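PDB 2PFY: putative exported protein, which binds pyroglutamic acid as an extracytoplasmic solute receptor of the DctP family and probably delivers it to a tripartite ATP-independent periplasmic (TRAP) transporter. Local coordinates for residues Ala8-Ala13 with Ser118-Gln123; Leu46-Val51 with Val163-Val168; Gly54-Val59 with Asp108-Val113; Ser68-Gly71 with Leu76-Ile79; Pro169-Phe172 with Val176-Ala179. All coordinates share one frame; numbering follows the deposited sequence.

Contact 1: residues Ala8-Ala13 with Ser118-Gln123; sequences AEQPDA and SPWPPQ. With PCA (pyroglutamic acid), chain E.
The indole of Trp-120 meets Gln-10 at its edge and pyroglutamic acid over one face. On that face the ligand's ring carbon CD lies 3.3 Å above the indole plane, displaced toward the rim, and the lactam oxygen OE of the ligand comes to 3.1 Å from Trp-120 CE3. At the edge, the bent chain of Gln-10 sets CG 3.5 Å from Trp-120 CH2, with CD in the indole plane; the amide itself stands 80° to the indole, so it abuts the ring and does not stack on it. With CG of Trp-120 anti to its carbonyl carbon (chi1 -75°), the ring is placed between Gln-10 and the ligand.

Polar groups meet at the indole edge too. A water in the indole plane accepts from Trp-120 NE1 at 2.9 Å and donates to Glu-9 OE2 at 2.7 Å. Glu-9 OE2 also receives Gln-10 NE2 at 2.9 Å, on its anti side and 28° out of the carboxylate plane; together with a bond from Gln-10 NE2 to Thr-165 OG1, this would fix the amide. Glu-9 OE1 forms a salt bridge with Arg-48, so Glu-9 and Gln-10 form a second shell behind ligand-binding groups. With Ala-185 and Thr-186 of helix 184-189 also touching the indole, this is an aromatic wall of the buried pyroglutamate pocket of a periplasmic solute-binding protein.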
# COMPACT_ATOMS: atom_id res chain seq x y z
N ALA A 8 -7.01 1.58 -10.92
CA ALA A 8 -5.79 1.11 -10.25
C ALA A 8 -4.92 2.32 -9.99
O ALA A 8 -4.83 3.26 -10.81
CB ALA A 8 -5.05 0.09 -11.10
N GLU A 9 -4.26 2.29 -8.84
CA GLU A 9 -3.52 3.43 -8.31
C GLU A 9 -2.21 3.79 -9.07
O GLU A 9 -1.90 4.96 -9.33
CB GLU A 9 -3.15 3.04 -6.88
CG GLU A 9 -3.33 4.08 -5.89
CD GLU A 9 -2.88 3.61 -4.55
OE1 GLU A 9 -3.64 3.77 -3.59
OE2 GLU A 9 -1.75 3.11 -4.45
N GLN A 10 -1.47 2.76 -9.43
CA GLN A 10 -0.09 2.92 -9.88
C GLN A 10 0.03 2.74 -11.40
O GLN A 10 -0.88 2.17 -12.04
CB GLN A 10 0.75 1.88 -9.13
CG GLN A 10 0.66 2.01 -7.58
CD GLN A 10 1.15 3.37 -7.10
OE1 GLN A 10 2.08 3.94 -7.68
NE2 GLN A 10 0.51 3.91 -6.06
N PRO A 11 1.12 3.23 -11.99
CA PRO A 11 1.33 3.09 -13.42
C PRO A 11 1.52 1.64 -13.86
O PRO A 11 1.70 0.77 -13.03
CB PRO A 11 2.62 3.90 -13.67
CG PRO A 11 3.33 3.86 -12.40
CD PRO A 11 2.24 3.99 -11.37
N ASP A 12 1.42 1.39 -15.16
CA ASP A 12 1.56 0.07 -15.75
C ASP A 12 2.96 -0.55 -15.46
O ASP A 12 3.10 -1.77 -15.46
CB ASP A 12 1.24 0.17 -17.25
CG ASP A 12 -0.26 0.34 -17.52
OD1 ASP A 12 -1.07 0.07 -16.63
OD2 ASP A 12 -0.64 0.78 -18.62
N ALA A 13 3.97 0.31 -15.16
CA ALA A 13 5.27 -0.17 -14.60
C ALA A 13 5.13 -1.08 -13.37
O ALA A 13 5.92 -2.01 -13.16
CB ALA A 13 6.18 1.04 -14.23
N SER A 118 -2.76 -7.53 -1.83
CA SER A 118 -1.38 -7.87 -2.18
C SER A 118 -0.51 -6.84 -1.52
O SER A 118 -0.94 -5.71 -1.31
CB SER A 118 -1.15 -7.87 -3.70
OG SER A 118 -1.79 -8.97 -4.30
N PRO A 119 0.71 -7.26 -1.13
CA PRO A 119 1.58 -6.33 -0.42
C PRO A 119 2.50 -5.53 -1.37
O PRO A 119 2.89 -6.01 -2.43
CB PRO A 119 2.42 -7.28 0.47
CG PRO A 119 2.62 -8.50 -0.44
CD PRO A 119 1.29 -8.62 -1.20
N TRP A 120 2.79 -4.31 -0.98
CA TRP A 120 3.97 -3.59 -1.45
C TRP A 120 5.21 -4.26 -0.82
O TRP A 120 5.08 -5.04 0.13
CB TRP A 120 3.89 -2.14 -0.96
CG TRP A 120 2.92 -1.32 -1.72
CD1 TRP A 120 1.59 -1.07 -1.41
CD2 TRP A 120 3.19 -0.61 -2.93
NE1 TRP A 120 1.04 -0.24 -2.35
CE2 TRP A 120 2.01 0.07 -3.29
CE3 TRP A 120 4.34 -0.48 -3.74
CZ2 TRP A 120 1.93 0.88 -4.43
CZ3 TRP A 120 4.27 0.32 -4.88
CH2 TRP A 120 3.07 0.99 -5.21
N PRO A 121 6.41 -3.97 -1.36
CA PRO A 121 7.62 -4.37 -0.66
C PRO A 121 7.83 -3.50 0.60
O PRO A 121 7.10 -2.52 0.81
CB PRO A 121 8.74 -4.17 -1.71
CG PRO A 121 7.99 -4.00 -3.07
CD PRO A 121 6.71 -3.32 -2.64
N PRO A 122 8.78 -3.90 1.46
CA PRO A 122 9.06 -3.14 2.68
C PRO A 122 9.48 -1.69 2.40
O PRO A 122 10.07 -1.41 1.33
CB PRO A 122 10.23 -3.91 3.31
CG PRO A 122 10.06 -5.32 2.78
CD PRO A 122 9.61 -5.11 1.35
N GLN A 123 9.18 -0.78 3.33
CA GLN A 123 9.39 0.65 3.06
C GLN A 123 10.78 1.09 3.51
O GLN A 123 11.14 0.92 4.68
CB GLN A 123 8.34 1.50 3.80
CG GLN A 123 6.87 1.08 3.52
CD GLN A 123 6.46 1.37 2.08
OE1 GLN A 123 6.43 0.48 1.21
NE2 GLN A 123 6.20 2.61 1.81
N PCA E . 4.43 2.83 -2.68
CA PCA E . 3.18 3.57 -2.38
CB PCA E . 2.66 3.16 -1.03
CG PCA E . 3.67 2.20 -0.47
CD PCA E . 4.69 2.03 -1.54
OE PCA E . 5.63 1.24 -1.47
C PCA E . 3.44 5.06 -2.42
O PCA E . 2.55 5.92 -2.44
OXT PCA E . 4.60 5.44 -2.42
O HOH W 1 -1.59 0.71 -3.27

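Contact 2: residues Leu46-Val51 with Val163-Val168; sequences LKRPEV and VQTPEV. With PCA (pyroglutamic acid), chain E.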
# COMPACT_ATOMS: atom_id res chain seq x y z
N LEU A 46 -9.55 7.89 -10.55
CA LEU A 46 -9.70 8.27 -9.15
C LEU A 46 -8.33 8.28 -8.49
O LEU A 46 -7.56 7.35 -8.69
CB LEU A 46 -10.56 7.22 -8.40
CG LEU A 46 -12.05 7.19 -8.78
CD1 LEU A 46 -12.71 5.89 -8.42
CD2 LEU A 46 -12.77 8.34 -8.10
N LYS A 47 -8.06 9.28 -7.66
CA LYS A 47 -6.83 9.35 -6.87
C LYS A 47 -7.03 8.52 -5.60
O LYS A 47 -8.17 8.26 -5.19
CB LYS A 47 -6.53 10.81 -6.52
CG LYS A 47 -6.24 11.65 -7.79
CD LYS A 47 -5.99 13.09 -7.46
CE LYS A 47 -5.56 13.85 -8.77
NZ LYS A 47 -6.70 14.00 -9.71
N ARG A 48 -5.93 8.14 -4.97
CA ARG A 48 -5.96 7.29 -3.79
C ARG A 48 -7.04 7.65 -2.76
O ARG A 48 -7.76 6.77 -2.34
CB ARG A 48 -4.58 7.24 -3.13
CG ARG A 48 -4.52 6.48 -1.81
CD ARG A 48 -3.06 6.44 -1.27
NE ARG A 48 -2.22 5.52 -2.03
CZ ARG A 48 -0.88 5.58 -2.06
NH1 ARG A 48 -0.25 6.54 -1.38
NH2 ARG A 48 -0.17 4.70 -2.77
N PRO A 49 -7.11 8.94 -2.31
CA PRO A 49 -8.12 9.31 -1.33
C PRO A 49 -9.56 9.24 -1.86
O PRO A 49 -10.48 9.34 -1.05
CB PRO A 49 -7.80 10.79 -1.00
CG PRO A 49 -6.47 11.04 -1.55
CD PRO A 49 -6.26 10.09 -2.68
N GLU A 50 -9.74 9.14 -3.18
CA GLU A 50 -11.09 9.10 -3.83
C GLU A 50 -11.61 7.70 -4.14
O GLU A 50 -12.80 7.54 -4.50
CB GLU A 50 -11.09 9.88 -5.16
CG GLU A 50 -10.64 11.36 -5.05
CD GLU A 50 -10.37 12.01 -6.39
OE1 GLU A 50 -10.05 11.32 -7.38
OE2 GLU A 50 -10.43 13.24 -6.45
N VAL A 51 -10.73 6.70 -4.11
CA VAL A 51 -11.10 5.37 -4.55
C VAL A 51 -12.29 4.79 -3.77
O VAL A 51 -13.23 4.32 -4.39
CB VAL A 51 -9.92 4.39 -4.52
CG1 VAL A 51 -10.42 2.91 -4.86
CG2 VAL A 51 -8.84 4.85 -5.55
N VAL A 163 1.92 13.75 -0.62
CA VAL A 163 2.07 13.76 -2.07
C VAL A 163 1.68 12.37 -2.57
O VAL A 163 2.21 11.37 -2.09
CB VAL A 163 3.52 14.10 -2.53
CG1 VAL A 163 3.63 14.09 -4.05
CG2 VAL A 163 3.97 15.48 -2.00
N GLN A 164 0.73 12.31 -3.50
CA GLN A 164 0.27 11.02 -3.99
C GLN A 164 1.33 10.52 -4.97
O GLN A 164 2.09 11.33 -5.53
CB GLN A 164 -1.12 11.14 -4.64
CG GLN A 164 -2.28 11.56 -3.67
CD GLN A 164 -2.37 10.69 -2.43
OE1 GLN A 164 -2.06 9.49 -2.46
NE2 GLN A 164 -2.79 11.30 -1.31
N THR A 165 1.34 9.22 -5.23
CA THR A 165 2.46 8.60 -5.96
C THR A 165 2.83 9.22 -7.33
O THR A 165 4.02 9.43 -7.62
CB THR A 165 2.34 7.05 -6.03
OG1 THR A 165 1.49 6.56 -4.96
CG2 THR A 165 3.76 6.39 -5.92
N PRO A 166 1.83 9.47 -8.21
CA PRO A 166 2.12 10.05 -9.52
C PRO A 166 2.73 11.43 -9.50
O PRO A 166 3.29 11.85 -10.49
CB PRO A 166 0.70 10.15 -10.16
CG PRO A 166 -0.08 9.03 -9.48
CD PRO A 166 0.39 9.16 -8.07
N GLU A 167 2.60 12.16 -8.40
CA GLU A 167 3.08 13.54 -8.30
C GLU A 167 4.48 13.62 -7.64
O GLU A 167 5.02 14.72 -7.47
CB GLU A 167 2.10 14.35 -7.46
CG GLU A 167 0.82 14.79 -8.22
CD GLU A 167 -0.09 13.66 -8.52
OE1 GLU A 167 -0.39 12.87 -7.59
OE2 GLU A 167 -0.53 13.55 -9.68
N VAL A 168 5.04 12.47 -7.25
CA VAL A 168 6.31 12.45 -6.50
C VAL A 168 7.45 13.12 -7.29
O VAL A 168 8.11 14.01 -6.74
CB VAL A 168 6.69 11.05 -6.01
CG1 VAL A 168 8.20 10.94 -5.58
CG2 VAL A 168 5.76 10.62 -4.90
N PCA E . 4.43 2.83 -2.68
CA PCA E . 3.18 3.57 -2.38
CB PCA E . 2.66 3.16 -1.03
CG PCA E . 3.67 2.20 -0.47
CD PCA E . 4.69 2.03 -1.54
OE PCA E . 5.63 1.24 -1.47
C PCA E . 3.44 5.06 -2.42
O PCA E . 2.55 5.92 -2.44
OXT PCA E . 4.60 5.44 -2.42
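Hydrogen bonds through the ligand join Arg-48 to Thr-165. Carboxylate oxygen O of pyroglutamic acid receives Arg-48 NH2 at 3.0 Å, Arg-48 NH1 at 3.1 Å and Thr-165 OG1 at 2.8 Å, so three donors from two loops grip a single atom. Both arginine bonds are bent, their N-H...O angles under 150°, as expected when two nitrogens of one guanidinium share an acceptor; the ligand's carboxyl carbon C lies in the guanidinium plane, at its edge. Arg-48 holds CG anti to its backbone N (chi1 175°) and runs straight to CD before bending at chi3, which turns the head toward the ligand.

A salt bridge from Arg-48 NE to Glu-9 OE1 and a bond from NH1 to the carbonyl of Tyr-145 also hold the guanidinium; the nearby carboxylates would be expected to favour its charged form. Arg-143, which also bonds the ligand, probably corresponds to the arginine that binds the substrate carboxylate in related TRAP receptors; Arg-48 is a second one here.

Van der Waals contact is made by Gln-164. Its chain bends at chi2 and brings OE1 to 3.4 Å from both CB and CD of Arg-48, against the aliphatic part, the two chains crossing at a slant, while the amide plane stands 85° to the guanidinium. Gln-164 NE2 lies 3.7 Å from Pro-49 CG, the side chains approaching from opposite directions.

Backbone bonds shape each loop: Glu-50 N reaches Lys-47 O at 2.7 Å, and Glu-167 N reaches Gln-164 O at 3.0 Å in the 3-10 turn of residues 165-167.

Contact 3: residues Gly54-Val59 with Asp108-Val113; sequences GVQQGV and DKQGIV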
# COMPACT_ATOMS: atom_id res chain seq x y z
N GLY A 54 -15.48 6.49 -4.62
CA GLY A 54 -15.81 6.21 -6.02
C GLY A 54 -16.39 4.81 -6.23
O GLY A 54 -17.33 4.60 -7.03
N VAL A 55 -15.84 3.83 -5.50
CA VAL A 55 -16.39 2.47 -5.58
C VAL A 55 -17.80 2.44 -4.95
O VAL A 55 -18.73 1.88 -5.54
CB VAL A 55 -15.46 1.44 -4.91
CG1 VAL A 55 -16.15 0.03 -4.77
CG2 VAL A 55 -14.05 1.33 -5.67
N GLN A 56 -17.95 3.03 -3.76
CA GLN A 56 -19.29 3.09 -3.09
C GLN A 56 -20.37 3.75 -3.94
O GLN A 56 -21.53 3.27 -4.00
CB GLN A 56 -19.18 3.93 -1.81
CG GLN A 56 -18.85 3.18 -0.60
CD GLN A 56 -18.98 4.04 0.66
OE1 GLN A 56 -18.86 5.27 0.61
NE2 GLN A 56 -19.21 3.40 1.79
N GLN A 57 -19.98 4.86 -4.61
CA GLN A 57 -20.90 5.64 -5.44
C GLN A 57 -21.09 5.15 -6.88
O GLN A 57 -21.89 5.73 -7.62
CB GLN A 57 -20.49 7.12 -5.44
CG GLN A 57 -20.54 7.78 -4.06
CD GLN A 57 -20.31 9.28 -4.17
OE1 GLN A 57 -19.22 9.73 -4.48
NE2 GLN A 57 -21.37 10.07 -3.99
N GLY A 58 -20.34 4.13 -7.29
CA GLY A 58 -20.47 3.60 -8.65
C GLY A 58 -19.79 4.43 -9.74
O GLY A 58 -20.15 4.35 -10.90
N VAL A 59 -18.80 5.23 -9.37
CA VAL A 59 -17.97 5.85 -10.40
C VAL A 59 -17.30 4.70 -11.12
O VAL A 59 -17.19 4.68 -12.34
CB VAL A 59 -16.91 6.75 -9.72
CG1 VAL A 59 -15.87 7.19 -10.70
CG2 VAL A 59 -17.62 7.95 -9.08
N ASP A 108 -17.98 -4.55 4.28
CA ASP A 108 -19.33 -5.05 3.96
C ASP A 108 -20.41 -4.10 4.52
O ASP A 108 -21.39 -3.80 3.84
CB ASP A 108 -19.49 -6.49 4.47
CG ASP A 108 -20.90 -7.03 4.27
OD1 ASP A 108 -21.22 -7.41 3.14
OD2 ASP A 108 -21.65 -7.09 5.25
N LYS A 109 -20.21 -3.61 5.75
CA LYS A 109 -21.13 -2.66 6.38
C LYS A 109 -21.21 -1.35 5.58
O LYS A 109 -22.15 -0.59 5.73
CB LYS A 109 -20.71 -2.38 7.83
CG LYS A 109 -21.03 -3.50 8.80
CD LYS A 109 -20.07 -3.49 10.01
CE LYS A 109 -19.74 -4.94 10.51
NZ LYS A 109 -18.31 -5.13 11.02
N GLN A 110 -20.24 -1.12 4.71
CA GLN A 110 -20.22 0.09 3.90
C GLN A 110 -20.67 -0.13 2.46
O GLN A 110 -20.51 0.76 1.62
CB GLN A 110 -18.81 0.71 3.89
CG GLN A 110 -18.37 1.24 5.22
CD GLN A 110 -17.61 2.52 5.06
OE1 GLN A 110 -18.15 3.54 4.60
NE2 GLN A 110 -16.34 2.49 5.45
N GLY A 111 -21.20 -1.32 2.15
CA GLY A 111 -21.60 -1.61 0.78
C GLY A 111 -20.41 -1.91 -0.15
O GLY A 111 -20.47 -1.68 -1.36
N ILE A 112 -19.33 -2.44 0.44
CA ILE A 112 -18.11 -2.80 -0.31
C ILE A 112 -17.67 -4.26 -0.08
O ILE A 112 -17.67 -4.72 1.04
CB ILE A 112 -16.94 -1.87 0.08
CG1 ILE A 112 -17.27 -0.43 -0.29
CG2 ILE A 112 -15.61 -2.36 -0.57
CD1 ILE A 112 -16.36 0.59 0.39
N VAL A 113 -17.24 -4.94 -1.15
CA VAL A 113 -16.72 -6.30 -1.06
C VAL A 113 -15.19 -6.28 -1.22
O VAL A 113 -14.69 -5.73 -2.20
CB VAL A 113 -17.33 -7.21 -2.20
CG1 VAL A 113 -16.73 -8.60 -2.19
CG2 VAL A 113 -18.85 -7.28 -2.09
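Both segments contain a Schellman motif; Gln-56, in the last turn of helix 51-57, meets Gln-110 and Ile-112 at the junction between helix 89-108 and strand 112-119. In one motif, Gly-58 has positive phi (77°) after the last turn of its helix, and Val-59 N bonds back to Gly-54 O at 2.8 Å. In the other, Gly-111 is the C-prime residue: its N reaches Asp-108 O at 3.0 Å across a type I turn, and Ile-112 N bonds to Leu-107 O. After Gly-111 the chain enters strand 112-119, an outer strand of the five-stranded mixed sheet, so the contact packs one helix end against the start of that strand.

The polar link is made by a single amide nitrogen. Gln-56 NE2 donates to the backbone oxygen Gln-110 O at 2.9 Å, with an N-H...O angle of 149°; the donor lies in the carbonyl plane, on a lone pair, although the oxygen is tilted out of the Gln-56 amide plane. A second bond from Gln-56 NE2, to Gln-110 OE1 at 3.0 Å, is weak, its angle only 127°. The two amides stand nearly perpendicular. Gln-110 OE1 has Lys-52 as its stronger partner, and that lysine comes from the same helix as Gln-56, so both oxygens of Gln-110 are tied to it.

Beyond CG the chain of Gln-56 is extended, which carries its amide across to the turn. Nearer its backbone, the CG methylene passes Ile-112 at about a right angle: Gln-56 CG sits 3.7 Å from Ile-112 CD1.

Contact 4: residues Ser68-Gly71 with Leu76-Ile79; sequences SALG and LFEI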
# COMPACT_ATOMS: atom_id res chain seq x y z
N SER A 68 -4.24 1.29 3.84
CA SER A 68 -4.10 2.35 4.83
C SER A 68 -4.60 3.73 4.37
O SER A 68 -4.62 4.67 5.17
CB SER A 68 -2.64 2.42 5.31
OG SER A 68 -1.78 2.63 4.20
N ALA A 69 -5.03 3.86 3.11
CA ALA A 69 -5.76 5.07 2.68
C ALA A 69 -7.10 5.22 3.43
O ALA A 69 -7.66 6.32 3.48
CB ALA A 69 -5.98 5.09 1.17
N LEU A 70 -7.61 4.13 3.99
CA LEU A 70 -8.84 4.17 4.79
C LEU A 70 -8.61 4.37 6.30
O LEU A 70 -9.57 4.39 7.07
CB LEU A 70 -9.70 2.92 4.53
CG LEU A 70 -10.48 2.85 3.18
CD1 LEU A 70 -9.57 2.93 1.94
CD2 LEU A 70 -11.29 1.57 3.15
N GLY A 71 -7.34 4.57 6.68
CA GLY A 71 -6.91 4.61 8.08
C GLY A 71 -7.49 5.74 8.93
O GLY A 71 -7.86 5.53 10.08
N LEU A 76 -8.35 0.12 11.94
CA LEU A 76 -7.95 -1.23 11.58
C LEU A 76 -7.28 -1.26 10.19
O LEU A 76 -6.57 -2.22 9.87
CB LEU A 76 -9.15 -2.19 11.60
CG LEU A 76 -9.95 -2.29 12.91
CD1 LEU A 76 -11.17 -3.26 12.78
CD2 LEU A 76 -9.06 -2.70 14.08
N PHE A 77 -7.55 -0.23 9.38
CA PHE A 77 -7.05 -0.19 7.98
C PHE A 77 -5.59 0.31 7.88
O PHE A 77 -4.98 0.29 6.79
CB PHE A 77 -8.00 0.63 7.09
CG PHE A 77 -9.31 -0.08 6.76
CD1 PHE A 77 -9.46 -0.76 5.57
CD2 PHE A 77 -10.39 -0.06 7.66
CE1 PHE A 77 -10.65 -1.43 5.25
CE2 PHE A 77 -11.59 -0.74 7.35
CZ PHE A 77 -11.72 -1.41 6.14
N GLU A 78 -5.01 0.74 9.00
CA GLU A 78 -3.60 1.18 8.98
C GLU A 78 -2.67 0.43 9.93
O GLU A 78 -1.53 0.88 10.20
CB GLU A 78 -3.50 2.70 9.21
CG GLU A 78 -3.93 3.12 10.61
CD GLU A 78 -3.93 4.62 10.84
OE1 GLU A 78 -4.12 5.40 9.88
OE2 GLU A 78 -3.75 5.00 12.01
N ILE A 79 -3.10 -0.72 10.45
CA ILE A 79 -2.19 -1.52 11.26
C ILE A 79 -0.95 -1.99 10.48
O ILE A 79 0.09 -2.24 11.06
CB ILE A 79 -2.92 -2.73 12.00
CG1 ILE A 79 -2.06 -3.35 13.11
CG2 ILE A 79 -3.33 -3.85 11.04
CD1 ILE A 79 -1.65 -2.40 14.23
O HOH W 2 -3.14 5.54 7.47
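Ser-68 and Glu-78 approach to 4.3 Å between their CA atoms, and Gly-71 and Phe-77 to 4.8 Å, as two 3-10 turns press together. Gly-71 N closes the first turn on Ser-68 O at 3.1 Å. Across the contact the backbone meets through a CA-H...O interaction, Ser-68 CA lying 3.0 Å from Phe-77 O with an angle of 134° at the hydrogen.

Leu-70 supplies the apolar part. Its CD2 stands over one face of the Phe-77 ring, 4.1 Å from the centroid and 28° off the normal, a CH-pi contact. Glu-78 places CG between its backbone N and carbonyl carbon (chi1 67°) and then extends, bringing OE1 to 3.4 Å from Gly-71 CA. A water donates to Glu-78 OE1 at 2.6 Å and to Ser-68 O at 2.9 Å, joining the turns, while Glu-78 OE2 is salt-bridged to Lys-287.

Both turns belong to the connection from strand 62-66 to helix 89-108, whose Leu-107 touches both Leu-70 and Phe-77; Leu-76 and Ile-79 pack on helices 267-287 and 290-300.

Contact 5: residues Pro169-Phe172 with Val176-Ala179; sequences PQAF and VIDA
The carbonyl oxygen of Ala-171 accepts two backbone N-H groups from the chain that follows its helix. Val-176 N approaches Ala-171 O to 2.8 Å, but an N-H...O angle of 128° makes that bond weak; Ile-177 N, at 3.3 Å, is longer and straighter (156°). The Ile-177 donor stands above the carbonyl plane, 61° out of it, and so is not on a lone pair. These bonds fold the end of helix 168-173 back onto the segment leading to strand 180-182, the helix-to-strand connection, part of the alpha/beta periplasmic binding protein fold. A water adds a second backbone link, lying 2.7 Å from Phe-172 O and 2.8 Å from Ile-177 O.

Next to these bonds the side chains pack closely. Ile-177 has CG1 between its backbone N and carbonyl carbon, an orientation that lays the ethyl arm across Phe-172 at about a right angle. Its CG1 stands over one face of the ring, offset toward the rim yet close to the normal through the centroid, a CH-pi contact. The same CG1 lies 3.7 Å from Ala-171 CB, so it is wedged between the aromatic ring and the helix methyl.

The Phe-172 ring also stacks with Tyr-195, while Ile-177 also touches Val-163 and Arg-143. The backbone of Asp-178 and Ala-179 bonds to Arg-141 and Arg-143 of strand 141-144. On one side of the ring Phe-172 CE2 comes to 3.4 Å from the carbonyl carbon C of Asp-178, and on the other Phe-172 CE1 meets Ile-177 CD1 at 3.3 Å.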
# COMPACT_ATOMS: atom_id res chain seq x y z
N PRO A 169 7.70 12.71 -8.56
CA PRO A 169 8.79 13.39 -9.31
C PRO A 169 8.62 14.92 -9.40
O PRO A 169 9.57 15.65 -9.17
CB PRO A 169 8.77 12.73 -10.69
CG PRO A 169 8.10 11.32 -10.43
CD PRO A 169 7.04 11.66 -9.37
N GLN A 170 7.42 15.38 -9.73
CA GLN A 170 7.10 16.82 -9.71
C GLN A 170 7.44 17.48 -8.40
O GLN A 170 8.08 18.56 -8.37
CB GLN A 170 5.59 17.01 -9.89
CG GLN A 170 5.13 17.11 -11.31
CD GLN A 170 5.31 18.49 -11.87
OE1 GLN A 170 5.40 19.47 -11.13
NE2 GLN A 170 5.38 18.58 -13.20
N ALA A 171 6.99 16.85 -7.31
CA ALA A 171 7.15 17.39 -5.97
C ALA A 171 8.64 17.56 -5.60
O ALA A 171 9.01 18.57 -5.01
CB ALA A 171 6.40 16.54 -4.92
N PHE A 172 9.47 16.58 -5.95
CA PHE A 172 10.93 16.74 -5.80
C PHE A 172 11.54 17.83 -6.66
O PHE A 172 12.45 18.53 -6.22
CB PHE A 172 11.68 15.44 -6.10
CG PHE A 172 11.80 14.55 -4.91
CD1 PHE A 172 10.88 13.52 -4.71
CD2 PHE A 172 12.81 14.76 -3.98
CE1 PHE A 172 10.99 12.69 -3.58
CE2 PHE A 172 12.92 13.95 -2.86
CZ PHE A 172 12.02 12.91 -2.66
N VAL A 176 9.03 20.75 -3.26
CA VAL A 176 7.96 20.58 -2.31
C VAL A 176 8.36 19.53 -1.31
O VAL A 176 7.99 19.61 -0.15
CB VAL A 176 6.59 20.23 -3.01
CG1 VAL A 176 5.58 19.63 -2.01
CG2 VAL A 176 6.02 21.49 -3.70
N ILE A 177 9.13 18.53 -1.75
CA ILE A 177 9.61 17.52 -0.83
C ILE A 177 11.10 17.29 -1.08
O ILE A 177 11.59 17.48 -2.18
CB ILE A 177 8.81 16.18 -0.92
CG1 ILE A 177 8.84 15.60 -2.34
CG2 ILE A 177 7.36 16.37 -0.35
CD1 ILE A 177 8.23 14.17 -2.50
N ASP A 178 11.81 16.85 -0.05
CA ASP A 178 13.26 16.62 -0.17
C ASP A 178 13.67 15.20 0.20
O ASP A 178 14.82 14.83 -0.02
CB ASP A 178 14.02 17.61 0.70
CG ASP A 178 13.93 19.04 0.21
OD1 ASP A 178 14.41 19.37 -0.89
OD2 ASP A 178 13.38 19.87 0.95
N ALA A 179 12.75 14.43 0.78
CA ALA A 179 12.99 13.05 1.24
C ALA A 179 11.67 12.25 1.27
O ALA A 179 10.58 12.83 1.33
CB ALA A 179 13.64 13.03 2.66
O HOH W 3 13.60 18.62 -3.83

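Contacts 1 and 2 form part of the ligand site: their centres are 12 Å apart, both touch pyroglutamic acid, and their segments alternate along the chain, so loops distant in sequence meet round one molecule. Contacts 3 and 4 both fall in the sequence between the two segments of contact 1; contact 3 shares strand 112-119 with it, 22 Å away between centres, and contact 4 packs onto contact 2 through Ala-69 and Arg-48. Leu-46 of contact 2 packs on Gly-54 and Val-59 of contact 3. Contact 5 follows all others in the chain and meets contact 2 through Val-163, yet lies about 33 Å from contact 3 between centres. Contact 2 therefore touches all four others.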